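Local coordinates for protein desmoplakin (Homo sapiens, PDB 3R6N) that probably helps tether intermediate filaments to desmosomes in cell adhesion, this plakin-domain fragment forming a rigid rod of four spectrin repeats that carries an SH3 domain, at residues 283-288 against 304-309; 314-319 against 328-333. All coordinates share one frame; numbering follows the deposited sequence.

Both contacts belong to the small SH3 domain set on the long helical rod, and their centres lie about 9 Å apart. Contact 1 pairs strands 285-288 and 304-309; contact 2 pairs strand 315-319 with 326-329 and continues into the 3-10 segment and L333. Since 304-309 and 315-319 are themselves neighbours, the two contacts follow one another across a single antiparallel sheet. Probable hydrogen bonds join them where K308 and D309 face Y317 in a classic beta bulge, K308 N lying 2.8 Å from Y317 O. L286, C305, L307, W316, V318 and L333 share one apolar interior. The dithiothreitol and dithiane ligands bind residues of the helical rod, none in either contact.

Contact 1: residues 283-288 against 304-309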
loop_
_atom_site.group_PDB
_atom_site.type_symbol
_atom_site.label_atom_id
_atom_site.label_comp_id
_atom_site.label_asym_id
_atom_site.label_seq_id
_atom_site.Cartn_x
_atom_site.Cartn_y
_atom_site.Cartn_z
ATOM N N PRO A 283 12.354 17.993 -4.660
ATOM C CA PRO A 283 11.016 18.169 -4.091
ATOM C C PRO A 283 10.271 16.841 -4.047
ATOM O O PRO A 283 10.499 15.972 -4.890
ATOM C CB PRO A 283 10.346 19.145 -5.066
ATOM C CG PRO A 283 11.039 18.923 -6.349
ATOM C CD PRO A 283 12.474 18.637 -5.979
ATOM N N ILE A 284 9.389 16.690 -3.065
ATOM C CA ILE A 284 8.721 15.420 -2.821
ATOM C C ILE A 284 7.356 15.359 -3.505
ATOM O O ILE A 284 6.455 16.138 -3.190
ATOM C CB ILE A 284 8.572 15.172 -1.312
ATOM C CG1 ILE A 284 9.815 15.677 -0.579
ATOM C CG2 ILE A 284 8.350 13.702 -1.027
ATOM C CD1 ILE A 284 9.805 15.403 0.905
ATOM N N ILE A 285 7.218 14.431 -4.448
ATOM C CA ILE A 285 5.986 14.266 -5.209
ATOM C C ILE A 285 5.026 13.305 -4.513
ATOM O O ILE A 285 5.395 12.179 -4.179
ATOM C CB ILE A 285 6.268 13.713 -6.619
ATOM C CG1 ILE A 285 7.425 14.467 -7.281
ATOM C CG2 ILE A 285 5.008 13.753 -7.471
ATOM C CD1 ILE A 285 7.284 15.963 -7.239
ATOM N N LEU A 286 3.790 13.746 -4.304
ATOM C CA LEU A 286 2.782 12.916 -3.660
ATOM C C LEU A 286 1.689 12.513 -4.650
ATOM O O LEU A 286 1.557 13.105 -5.721
ATOM C CB LEU A 286 2.153 13.668 -2.483
ATOM C CG LEU A 286 3.115 14.302 -1.476
ATOM C CD1 LEU A 286 2.356 15.145 -0.472
ATOM C CD2 LEU A 286 3.937 13.235 -0.775
ATOM N N ARG A 287 0.915 11.495 -4.292
ATOM C CA ARG A 287 -0.287 11.149 -5.039
ATOM C C ARG A 287 -1.445 10.985 -4.065
ATOM O O ARG A 287 -1.282 10.414 -2.987
ATOM C CB ARG A 287 -0.100 9.871 -5.860
ATOM C CG ARG A 287 -1.302 9.539 -6.734
ATOM C CD ARG A 287 -1.121 8.262 -7.549
ATOM N NE ARG A 287 -1.198 7.054 -6.731
ATOM C CZ ARG A 287 -0.196 6.193 -6.572
ATOM N NH1 ARG A 287 0.967 6.403 -7.186
ATOM N NH2 ARG A 287 -0.351 5.118 -5.805
ATOM N N ALA A 288 -2.610 11.504 -4.437
ATOM C CA ALA A 288 -3.784 11.399 -3.579
ATOM C C ALA A 288 -4.387 10.004 -3.665
ATOM O O ALA A 288 -4.623 9.486 -4.755
ATOM C CB ALA A 288 -4.809 12.454 -3.947
ATOM N N GLU A 304 -1.574 14.691 -8.422
ATOM C CA GLU A 304 -0.180 14.847 -8.028
ATOM C C GLU A 304 -0.001 16.112 -7.201
ATOM O O GLU A 304 -0.319 17.209 -7.653
ATOM C CB GLU A 304 0.742 14.883 -9.248
ATOM C CG GLU A 304 2.146 15.386 -8.923
ATOM C CD GLU A 304 3.132 15.234 -10.076
ATOM O OE1 GLU A 304 3.632 16.274 -10.569
ATOM O OE2 GLU A 304 3.414 14.079 -10.476
ATOM N N CYS A 305 0.505 15.953 -5.985
ATOM C CA CYS A 305 0.734 17.086 -5.101
ATOM C C CYS A 305 2.210 17.242 -4.779
ATOM O O CYS A 305 2.985 16.293 -4.877
ATOM C CB CYS A 305 -0.038 16.911 -3.795
ATOM S SG CYS A 305 -1.833 16.816 -3.956
ATOM N N ILE A 306 2.592 18.450 -4.387
ATOM C CA ILE A 306 3.941 18.697 -3.909
ATOM C C ILE A 306 3.887 18.937 -2.410
ATOM O O ILE A 306 3.017 19.654 -1.921
ATOM C CB ILE A 306 4.602 19.901 -4.620
ATOM C CG1 ILE A 306 4.874 19.580 -6.097
ATOM C CG2 ILE A 306 5.892 20.295 -3.915
ATOM C CD1 ILE A 306 3.670 19.769 -7.010
ATOM N N LEU A 307 4.806 18.312 -1.684
ATOM C CA LEU A 307 4.865 18.439 -0.236
ATOM C C LEU A 307 5.584 19.719 0.156
ATOM O O LEU A 307 6.664 20.007 -0.349
ATOM C CB LEU A 307 5.588 17.234 0.356
ATOM C CG LEU A 307 5.738 17.170 1.874
ATOM C CD1 LEU A 307 4.381 17.216 2.553
ATOM C CD2 LEU A 307 6.487 15.905 2.263
ATOM N N LYS A 308 4.984 20.494 1.052
ATOM C CA LYS A 308 5.602 21.737 1.495
ATOM C C LYS A 308 6.075 21.670 2.944
ATOM O O LYS A 308 7.188 22.088 3.260
ATOM C CB LYS A 308 4.659 22.925 1.291
ATOM C CG LYS A 308 4.667 23.482 -0.125
ATOM C CD LYS A 308 4.114 24.904 -0.170
ATOM C CE LYS A 308 4.502 25.607 -1.470
ATOM N NZ LYS A 308 4.050 27.028 -1.516
ATOM N N ASP A 309 5.230 21.136 3.819
ATOM C CA ASP A 309 5.563 21.013 5.232
ATOM C C ASP A 309 4.973 19.737 5.807
ATOM O O ASP A 309 3.802 19.440 5.600
ATOM C CB ASP A 309 5.059 22.231 6.011
ATOM C CG ASP A 309 5.415 22.174 7.491
ATOM O OD1 ASP A 309 6.258 21.338 7.877
ATOM O OD2 ASP A 309 4.850 22.974 8.272
#
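I284 and L307 are joined at the backbone and again through their side chains, at one end of an antiparallel pairing between 283-288 and 304-309. Three main-chain hydrogen bonds hold the segments together. L307 N gives to I284 O at 3.1 Å, almost in line with the carbonyl. L286 and C305 form a hydrogen-bonded pair with a bond in each direction: L286 N to C305 O at 2.7 Å, and C305 N to L286 O at 3.0 Å, the latter donor standing 51° out of the carbonyl plane. L286 O also receives the CA-H of E304. The two short strands run at 134° to each other, so the pairing is strongly twisted.

Apolar contacts gather on the face that carries L286 and C305. The branches of I284 and L307 run side by side in the same direction, with I284 CD1 3.6 Å from L307 CD2. L286 CD1 lies against L307 CB at 3.9 Å, and the CB atoms of L286 and C305 meet nearer the backbone. V318 of the strand beyond 304-309, L333 of the strand on the other edge of 285-288, and I335 in the loop after it also touch L286.

On the face of I285 and E304, the glutamate chain, with CG anti to the backbone N (chi1 166°) and extended beyond it, lies across I285, its OE2 3.4 Å from I285 CG2. CG and the carboxylate of E304 rest on that methyl in van der Waals contact, and I285 CD1 barely reaches I306 CG1 at 4.5 Å.

The chemistry is thus two-sided: an apolar face turned into the SH3 core, where L286 and C305 are buried, and a mixed face where exposed E304 packs on I285.

Contact 2: residues 314-319 against 328-333; sequences SKWYVT and VPSVGL
V328 opens the second segment in a hydrogen-bonded antiparallel pair with W316: W316 N gives to V328 O and V328 N to W316 O, both at 3.2 Å, the second donor in the carbonyl plane. The V328 side chain crosses that of V318, with V328 CG1 3.8 Å from V318 CB. P329 faces K315 in the next, non-hydrogen-bonded pair, and its CA-H points to S314 O. That same oxygen accepts S330 N at 2.8 Å, from 52° out of the carbonyl plane.

At S330 the chain turns into a 3-10 segment, and CB sits over one face of the indole, 3.9 Å from the centroid of the W316 five-membered ring and 19° off its normal, a CH-pi contact. R274, which also touches W316, takes S330 O and L333 O as hydrogen-bond acceptors. L333 then returns to the side of the sheet that carries W316 and V318: with CG anti to its carbonyl carbon (chi1 -67°), CD1 reaches V318 CG2 tip to tip at 3.7 Å and lies 3.8 Å from W316 CE3.

Backbone bonds therefore join the segments from V328 to S330, while S330 CB over the indole and L333 against W316 and V318 hold what follows to the buried SH3 core.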
loop_
_atom_site.group_PDB
_atom_site.type_symbol
_atom_site.label_atom_id
_atom_site.label_comp_id
_atom_site.label_asym_id
_atom_site.label_seq_id
_atom_site.Cartn_x
_atom_site.Cartn_y
_atom_site.Cartn_z
ATOM N N SER A 314 0.268 14.132 10.835
ATOM C CA SER A 314 -1.114 13.833 10.469
ATOM C C SER A 314 -1.684 14.798 9.426
ATOM O O SER A 314 -2.594 14.440 8.679
ATOM C CB SER A 314 -2.002 13.809 11.715
ATOM O OG SER A 314 -1.804 14.968 12.503
ATOM N N LYS A 315 -1.157 16.019 9.385
ATOM C CA LYS A 315 -1.550 16.990 8.368
ATOM C C LYS A 315 -0.337 17.577 7.662
ATOM O O LYS A 315 0.572 18.112 8.297
ATOM C CB LYS A 315 -2.400 18.117 8.965
ATOM C CG LYS A 315 -3.867 17.757 9.136
ATOM C CD LYS A 315 -4.747 18.994 9.237
ATOM C CE LYS A 315 -6.215 18.641 9.002
ATOM N NZ LYS A 315 -7.037 19.829 8.620
ATOM N N TRP A 316 -0.326 17.474 6.340
ATOM C CA TRP A 316 0.773 18.007 5.552
ATOM C C TRP A 316 0.348 19.242 4.785
ATOM O O TRP A 316 -0.743 19.285 4.223
ATOM C CB TRP A 316 1.281 16.953 4.573
ATOM C CG TRP A 316 1.946 15.806 5.246
ATOM C CD1 TRP A 316 2.300 15.723 6.559
ATOM C CD2 TRP A 316 2.350 14.575 4.642
ATOM N NE1 TRP A 316 2.894 14.514 6.812
ATOM C CE2 TRP A 316 2.937 13.789 5.650
ATOM C CE3 TRP A 316 2.271 14.061 3.345
ATOM C CZ2 TRP A 316 3.440 12.517 5.405
ATOM C CZ3 TRP A 316 2.772 12.796 3.105
ATOM C CH2 TRP A 316 3.349 12.038 4.130
ATOM N N TYR A 317 1.207 20.252 4.764
ATOM C CA TYR A 317 0.971 21.380 3.888
ATOM C C TYR A 317 1.354 20.930 2.490
ATOM O O TYR A 317 2.480 20.519 2.243
ATOM C CB TYR A 317 1.763 22.609 4.322
ATOM C CG TYR A 317 1.155 23.906 3.828
ATOM C CD1 TYR A 317 -0.217 24.126 3.908
ATOM C CD2 TYR A 317 1.947 24.912 3.291
ATOM C CE1 TYR A 317 -0.782 25.303 3.461
ATOM C CE2 TYR A 317 1.389 26.095 2.844
ATOM C CZ TYR A 317 0.023 26.284 2.932
ATOM O OH TYR A 317 -0.529 27.460 2.484
ATOM N N VAL A 318 0.391 20.987 1.582
ATOM C CA VAL A 318 0.553 20.406 0.263
ATOM C C VAL A 318 0.086 21.386 -0.801
ATOM O O VAL A 318 -0.851 22.144 -0.585
ATOM C CB VAL A 318 -0.252 19.091 0.157
ATOM C CG1 VAL A 318 -0.609 18.793 -1.281
ATOM C CG2 VAL A 318 0.520 17.937 0.779
ATOM N N THR A 319 0.743 21.375 -1.952
ATOM C CA THR A 319 0.345 22.244 -3.052
ATOM C C THR A 319 -0.113 21.432 -4.266
ATOM O O THR A 319 -0.246 20.212 -4.191
ATOM C CB THR A 319 1.479 23.239 -3.424
ATOM O OG1 THR A 319 1.261 23.761 -4.741
ATOM C CG2 THR A 319 2.836 22.561 -3.369
ATOM N N VAL A 328 -3.894 18.792 3.740
ATOM C CA VAL A 328 -4.600 17.532 3.575
ATOM C C VAL A 328 -4.002 16.462 4.481
ATOM O O VAL A 328 -2.790 16.399 4.655
ATOM C CB VAL A 328 -4.664 17.081 2.086
ATOM C CG1 VAL A 328 -3.705 17.893 1.237
ATOM C CG2 VAL A 328 -4.410 15.585 1.944
ATOM N N PRO A 329 -4.871 15.639 5.087
ATOM C CA PRO A 329 -4.473 14.559 5.995
ATOM C C PRO A 329 -3.462 13.605 5.361
ATOM O O PRO A 329 -3.675 13.109 4.253
ATOM C CB PRO A 329 -5.792 13.840 6.268
ATOM C CG PRO A 329 -6.819 14.905 6.118
ATOM C CD PRO A 329 -6.336 15.749 4.980
ATOM N N SER A 330 -2.370 13.363 6.080
ATOM C CA SER A 330 -1.301 12.485 5.626
ATOM C C SER A 330 -1.799 11.114 5.173
ATOM O O SER A 330 -1.321 10.581 4.175
ATOM C CB SER A 330 -0.249 12.337 6.731
ATOM O OG SER A 330 0.143 10.985 6.912
ATOM N N VAL A 331 -2.757 10.545 5.901
ATOM C CA VAL A 331 -3.270 9.219 5.571
ATOM C C VAL A 331 -3.586 9.077 4.093
ATOM O O VAL A 331 -3.281 8.055 3.483
ATOM C CB VAL A 331 -4.575 8.906 6.312
ATOM C CG1 VAL A 331 -4.646 7.422 6.632
ATOM C CG2 VAL A 331 -4.690 9.746 7.566
ATOM N N GLY A 332 -4.218 10.104 3.530
ATOM C CA GLY A 332 -4.684 10.061 2.158
ATOM C C GLY A 332 -3.651 10.469 1.127
ATOM O O GLY A 332 -3.992 10.747 -0.021
ATOM N N LEU A 333 -2.386 10.502 1.528
ATOM C CA LEU A 333 -1.307 10.846 0.608
ATOM C C LEU A 333 -0.184 9.814 0.642
ATOM O O LEU A 333 0.338 9.481 1.707
ATOM C CB LEU A 333 -0.734 12.223 0.941
ATOM C CG LEU A 333 -1.610 13.452 0.726
ATOM C CD1 LEU A 333 -1.007 14.644 1.449
ATOM C CD2 LEU A 333 -1.786 13.739 -0.757
#